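Local coordinates for protein putative hexose oxidase (Nonomuraea sp. ATCC 39727, PDB 5AWV) that is an FAD-linked hexose oxidase that acts on sugar-bearing glycopeptide antibiotics of the teicoplanin type, at residues Pro40-Leu45 with Gly56-Ile61; His62-Thr67 with Ile106-Leu111. All blocks are in the same frame, centred on the assembly; numbering follows the deposited sequence.

Contact 1. Residues Pro40-Leu45 with Gly56-Ile61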
loop_
_atom_site.group_PDB
_atom_site.type_symbol
_atom_site.label_atom_id
_atom_site.label_comp_id
_atom_site.label_asym_id
_atom_site.label_seq_id
_atom_site.Cartn_x
_atom_site.Cartn_y
_atom_site.Cartn_z
ATOM N N PRO A 40 -5.622 22.115 17.383
ATOM C CA PRO A 40 -4.804 21.139 18.082
ATOM C C PRO A 40 -4.617 19.796 17.321
ATOM O O PRO A 40 -3.728 19.086 17.664
ATOM C CB PRO A 40 -5.622 20.844 19.347
ATOM C CG PRO A 40 -6.959 21.322 19.085
ATOM C CD PRO A 40 -6.864 22.421 18.087
ATOM N N ARG A 41 -5.485 19.452 16.374
ATOM C CA ARG A 41 -5.265 18.279 15.525
ATOM C C ARG A 41 -4.139 18.423 14.500
ATOM O O ARG A 41 -3.687 17.426 13.874
ATOM C CB ARG A 41 -6.562 17.908 14.767
ATOM C CG ARG A 41 -7.658 17.492 15.714
ATOM C CD ARG A 41 -9.023 17.564 15.136
ATOM N NE ARG A 41 -9.493 18.910 14.996
ATOM C CZ ARG A 41 -10.756 19.222 14.767
ATOM N NH1 ARG A 41 -11.732 18.291 14.563
ATOM N NH2 ARG A 41 -11.031 20.506 14.686
ATOM N N TYR A 42 -3.682 19.646 14.251
ATOM C CA TYR A 42 -2.791 19.860 13.068
ATOM C C TYR A 42 -1.515 19.040 13.060
ATOM O O TYR A 42 -1.179 18.379 12.050
ATOM C CB TYR A 42 -2.427 21.368 12.936
ATOM C CG TYR A 42 -1.511 21.724 11.804
ATOM C CD1 TYR A 42 -1.977 21.891 10.521
ATOM C CD2 TYR A 42 -0.166 21.912 12.040
ATOM C CE1 TYR A 42 -1.106 22.251 9.468
ATOM C CE2 TYR A 42 0.715 22.268 11.006
ATOM C CZ TYR A 42 0.232 22.435 9.728
ATOM O OH TYR A 42 1.132 22.766 8.727
ATOM N N LEU A 43 -0.758 19.101 14.154
ATOM C CA LEU A 43 0.499 18.349 14.228
ATOM C C LEU A 43 0.328 16.815 14.078
ATOM O O LEU A 43 1.164 16.181 13.450
ATOM C CB LEU A 43 1.385 18.727 15.453
ATOM C CG LEU A 43 2.015 20.171 15.426
ATOM C CD1 LEU A 43 2.619 20.592 16.768
ATOM C CD2 LEU A 43 3.126 20.379 14.376
ATOM N N ASN A 44 -0.677 16.221 14.710
ATOM C CA ASN A 44 -0.967 14.820 14.513
ATOM C C ASN A 44 -1.119 14.532 13.025
ATOM O O ASN A 44 -0.557 13.551 12.542
ATOM C CB ASN A 44 -2.191 14.337 15.298
ATOM C CG ASN A 44 -1.894 14.173 16.810
ATOM O OD1 ASN A 44 -0.770 14.444 17.288
ATOM N ND2 ASN A 44 -2.792 13.596 17.482
ATOM N N LEU A 45 -1.914 15.328 12.361
ATOM C CA LEU A 45 -2.220 15.056 10.979
ATOM C C LEU A 45 -1.044 15.297 10.038
ATOM O O LEU A 45 -0.859 14.515 9.099
ATOM C CB LEU A 45 -3.447 15.781 10.547
ATOM C CG LEU A 45 -4.706 15.343 11.287
ATOM C CD1 LEU A 45 -5.888 16.261 10.983
ATOM C CD2 LEU A 45 -5.063 13.919 10.910
ATOM N N GLY A 56 6.429 18.300 5.799
ATOM C CA GLY A 56 5.821 19.416 5.127
ATOM C C GLY A 56 5.203 20.334 6.147
ATOM O O GLY A 56 5.260 20.063 7.359
ATOM N N GLU A 57 4.648 21.429 5.654
ATOM C CA GLU A 57 4.017 22.447 6.489
ATOM C C GLU A 57 2.814 22.976 5.683
ATOM O O GLU A 57 2.872 24.031 5.101
ATOM C CB GLU A 57 5.065 23.564 6.818
ATOM C CG GLU A 57 4.615 24.603 7.845
ATOM C CD GLU A 57 4.345 23.983 9.231
ATOM O OE1 GLU A 57 5.110 23.037 9.588
ATOM O OE2 GLU A 57 3.373 24.430 9.928
ATOM N N PRO A 58 1.742 22.193 5.595
ATOM C CA PRO A 58 0.658 22.664 4.781
ATOM C C PRO A 58 -0.095 23.858 5.409
ATOM O O PRO A 58 -0.143 23.983 6.633
ATOM C CB PRO A 58 -0.273 21.432 4.680
ATOM C CG PRO A 58 0.101 20.599 5.839
ATOM C CD PRO A 58 1.516 20.822 6.116
ATOM N N ASP A 59 -0.739 24.647 4.559
ATOM C CA ASP A 59 -1.650 25.705 5.032
ATOM C C ASP A 59 -2.782 25.128 5.873
ATOM O O ASP A 59 -3.166 25.697 6.904
ATOM C CB ASP A 59 -2.242 26.487 3.854
ATOM C CG ASP A 59 -1.180 27.290 3.071
ATOM O OD1 ASP A 59 -0.029 27.510 3.548
ATOM O OD2 ASP A 59 -1.496 27.697 1.971
ATOM N N TYR A 60 -3.362 24.011 5.404
ATOM C CA TYR A 60 -4.333 23.332 6.232
ATOM C C TYR A 60 -4.359 21.890 5.841
ATOM O O TYR A 60 -3.870 21.547 4.743
ATOM C CB TYR A 60 -5.766 23.934 6.134
ATOM C CG TYR A 60 -6.391 24.103 4.788
ATOM C CD1 TYR A 60 -6.128 25.252 3.978
ATOM C CD2 TYR A 60 -7.315 23.161 4.303
ATOM C CE1 TYR A 60 -6.740 25.390 2.720
ATOM C CE2 TYR A 60 -7.866 23.299 3.082
ATOM C CZ TYR A 60 -7.588 24.418 2.277
ATOM O OH TYR A 60 -8.210 24.461 1.002
ATOM N N ILE A 61 -4.947 21.068 6.702
ATOM C CA ILE A 61 -5.293 19.686 6.359
ATOM C C ILE A 61 -6.839 19.538 6.388
ATOM O O ILE A 61 -7.485 19.860 7.360
ATOM C CB ILE A 61 -4.562 18.734 7.342
ATOM C CG1 ILE A 61 -3.076 18.987 7.236
ATOM C CG2 ILE A 61 -4.856 17.263 7.041
ATOM C CD1 ILE A 61 -2.190 18.395 8.291
#
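With CG of Y42 turned anti to the backbone N (chi1 179°), the ring swings off helix 42-46 and reaches across to the loop that leads into strand 60-63. A matching torsion in E57, followed by a bend at chi2, folds its carboxylate back to the same phenol oxygen. The hydroxyl of Y42 donates to the backbone carbonyl of P58, OH to O 2.7 Å. This acceptor lies at the edge of the ring, near its plane, and the donor meets a lone pair in the carbonyl plane at a C=O...OH angle of 134°. E57 OE2 stands 3.0 Å from Y42 OH; the two side chains cross at about a right angle, with the carboxylate plane 52° from the ring. The pyrrolidine of P58 closes in on the phenol oxygen as well, CD lying 3.3 Å from Y42 OH.

Nearer the helix axis the contact is apolar. I61 points its CD1 into the angle between Y42 and L45, 4.2 Å from Y42 CD1 and 3.7 Å from L45 CB, while its CG2 lies beside the L45 side chain. V35 of strand 33-35 packs on both Y42 and L45, and the outer side of the helix meets a second subunit, where N44 bonds to R349 and W350 of that chain.

The phenol proton is thus committed to the main chain of P58, tying Y42 of helix 42-46 to the loop that leads into strand 60-63, an inner strand of the mixed sheet. The nearby E57 carboxylate would probably make the hydroxyl a more reluctant acid.

Contact 2. Residues His62-Thr67 with Ile106-Leu111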
loop_
_atom_site.group_PDB
_atom_site.type_symbol
_atom_site.label_atom_id
_atom_site.label_comp_id
_atom_site.label_asym_id
_atom_site.label_seq_id
_atom_site.Cartn_x
_atom_site.Cartn_y
_atom_site.Cartn_z
ATOM N N HIS A 62 -7.416 19.058 5.303
ATOM C CA HIS A 62 -8.837 18.961 5.136
ATOM C C HIS A 62 -9.291 17.533 5.360
ATOM O O HIS A 62 -9.008 16.602 4.530
ATOM C CB HIS A 62 -9.138 19.446 3.716
ATOM C CG HIS A 62 -10.437 20.138 3.546
ATOM N ND1 HIS A 62 -10.696 20.968 2.474
ATOM C CD2 HIS A 62 -11.583 20.076 4.264
ATOM C CE1 HIS A 62 -11.936 21.409 2.560
ATOM N NE2 HIS A 62 -12.499 20.872 3.630
ATOM N N LEU A 63 -9.971 17.344 6.484
ATOM C CA LEU A 63 -10.622 16.066 6.782
ATOM C C LEU A 63 -11.941 15.985 6.114
ATOM O O LEU A 63 -12.765 16.909 6.257
ATOM C CB LEU A 63 -10.857 15.941 8.298
ATOM C CG LEU A 63 -9.620 15.632 9.097
ATOM C CD1 LEU A 63 -9.843 15.848 10.600
ATOM C CD2 LEU A 63 -9.082 14.209 8.869
ATOM N N VAL A 64 -12.157 14.904 5.366
ATOM C CA VAL A 64 -13.328 14.764 4.591
ATOM C C VAL A 64 -14.038 13.419 4.903
ATOM O O VAL A 64 -13.408 12.395 4.980
ATOM C CB VAL A 64 -12.998 14.859 3.087
ATOM C CG1 VAL A 64 -12.522 16.246 2.728
ATOM C CG2 VAL A 64 -11.960 13.808 2.653
ATOM N N GLY A 65 -15.348 13.465 5.062
ATOM C CA GLY A 65 -16.189 12.314 5.421
ATOM C C GLY A 65 -17.155 11.854 4.381
ATOM O O GLY A 65 -17.932 10.924 4.627
ATOM N N SER A 66 -17.065 12.424 3.158
ATOM C CA SER A 66 -17.885 11.982 2.049
ATOM C C SER A 66 -17.327 12.358 0.703
ATOM O O SER A 66 -16.527 13.215 0.637
ATOM C CB SER A 66 -19.305 12.593 2.136
ATOM O OG SER A 66 -19.283 13.980 1.756
ATOM N N THR A 67 -17.849 11.733 -0.346
ATOM C CA THR A 67 -17.412 12.012 -1.748
ATOM C C THR A 67 -17.676 13.484 -2.063
ATOM O O THR A 67 -16.804 14.184 -2.620
ATOM C CB THR A 67 -18.110 11.080 -2.714
ATOM O OG1 THR A 67 -17.716 9.763 -2.393
ATOM C CG2 THR A 67 -17.767 11.384 -4.158
ATOM N N ILE A 106 -5.530 16.662 1.631
ATOM C CA ILE A 106 -6.810 16.068 1.832
ATOM C C ILE A 106 -6.584 14.685 2.522
ATOM O O ILE A 106 -6.079 13.739 1.907
ATOM C CB ILE A 106 -7.606 15.934 0.538
ATOM C CG1 ILE A 106 -7.789 17.356 -0.068
ATOM C CG2 ILE A 106 -8.933 15.274 0.805
ATOM C CD1 ILE A 106 -8.467 17.373 -1.428
ATOM N N ASP A 107 -7.035 14.602 3.766
ATOM C CA ASP A 107 -6.777 13.470 4.623
ATOM C C ASP A 107 -8.029 12.610 4.662
ATOM O O ASP A 107 -9.104 13.092 5.003
ATOM C CB ASP A 107 -6.358 13.938 6.015
ATOM C CG ASP A 107 -5.930 12.762 6.927
ATOM O OD1 ASP A 107 -6.707 11.772 7.019
ATOM O OD2 ASP A 107 -4.803 12.828 7.465
ATOM N N MET A 108 -7.896 11.339 4.291
ATOM C CA MET A 108 -9.033 10.427 4.138
ATOM C C MET A 108 -9.399 9.580 5.342
ATOM O O MET A 108 -10.257 8.651 5.216
ATOM C CB MET A 108 -8.811 9.508 2.965
ATOM C CG MET A 108 -8.398 10.202 1.648
ATOM S SD MET A 108 -9.568 11.374 0.921
ATOM C CE MET A 108 -10.415 10.246 -0.102
ATOM N N SER A 109 -8.836 9.922 6.477
ATOM C CA SER A 109 -8.962 9.180 7.751
ATOM C C SER A 109 -10.417 8.837 8.122
ATOM O O SER A 109 -10.688 7.747 8.699
ATOM C CB SER A 109 -8.432 10.002 8.916
ATOM O OG SER A 109 -7.048 10.160 8.982
ATOM N N LEU A 110 -11.342 9.756 7.842
ATOM C CA LEU A 110 -12.756 9.513 8.155
ATOM C C LEU A 110 -13.455 8.573 7.187
ATOM O O LEU A 110 -14.544 8.103 7.524
ATOM C CB LEU A 110 -13.509 10.844 8.284
ATOM C CG LEU A 110 -13.065 11.837 9.357
ATOM C CD1 LEU A 110 -13.855 13.112 9.241
ATOM C CD2 LEU A 110 -13.253 11.312 10.764
ATOM N N LEU A 111 -12.875 8.266 6.009
ATOM C CA LEU A 111 -13.550 7.394 5.030
ATOM C C LEU A 111 -13.213 5.962 5.161
ATOM O O LEU A 111 -12.306 5.497 4.473
ATOM C CB LEU A 111 -13.207 7.830 3.600
ATOM C CG LEU A 111 -13.805 9.179 3.151
ATOM C CD1 LEU A 111 -13.207 9.741 1.853
ATOM C CD2 LEU A 111 -15.335 9.134 3.009
HETATM O O HOH W 1 -11.131 12.114 6.474
#
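V64 fills the apolar centre, its CG2 lying 3.8 Å from both CG2 of I106 and SD of M108. M108 reaches this spot by bending at chi2 and chi3, which curls its sulfur back over the valine; on its other contacts it touches the bound FAD, V86 and S88. L111 lays its methyl CD2 against the backbone of G65, 3.5 Å from G65 O, and L110 packs its CB on the carbonyl of V64. On the face of the sheet that carries L63 and D107, these two side chains run side by side in the same direction, with the leucine methyl CD2 along the aspartate.

Around this core the strands pair in parallel, H62 with I106 and L63 with D107. D107 N donates to H62 O over 2.9 Å at 164°. Beyond that bond the chains part, and a water takes over: it donates to V64 O and D107 O and accepts from L110 N. At the polar edge D107 OD1 receives both S109 N, closing an Asx turn, and S109 OG at 2.6 Å, while its OD2 forms a salt bridge with R48.

Two donors and an arginine would favour an ionised D107, and its carboxylate holds the turn that ends strand 104-107. Water replaces direct pairing beyond the strand ends, supplying partners for V64 O, D107 O and L110 N.

How the contacts relate
Along the chain the two contacts come in series, contact 1 closing before contact 2 opens, and their centres are 14 Å apart on the same side of the chain's centre. Strand 60-63 serves both: contact 1 uses its entry, contact 2 its exit beside strand 104-107 in the mixed four-stranded sheet of the FAD-binding domain. They also touch directly, L45 CD2 lying 3.6 Å from D107 OD2 and L45 CD1 4.0 Å from L63 CD1. L45 of helix 42-46 thus touches both strands 60-63 and 104-107. Contact 2 reaches the flavin at M108, whereas contact 1 lies further out, and each also touches the second subunit.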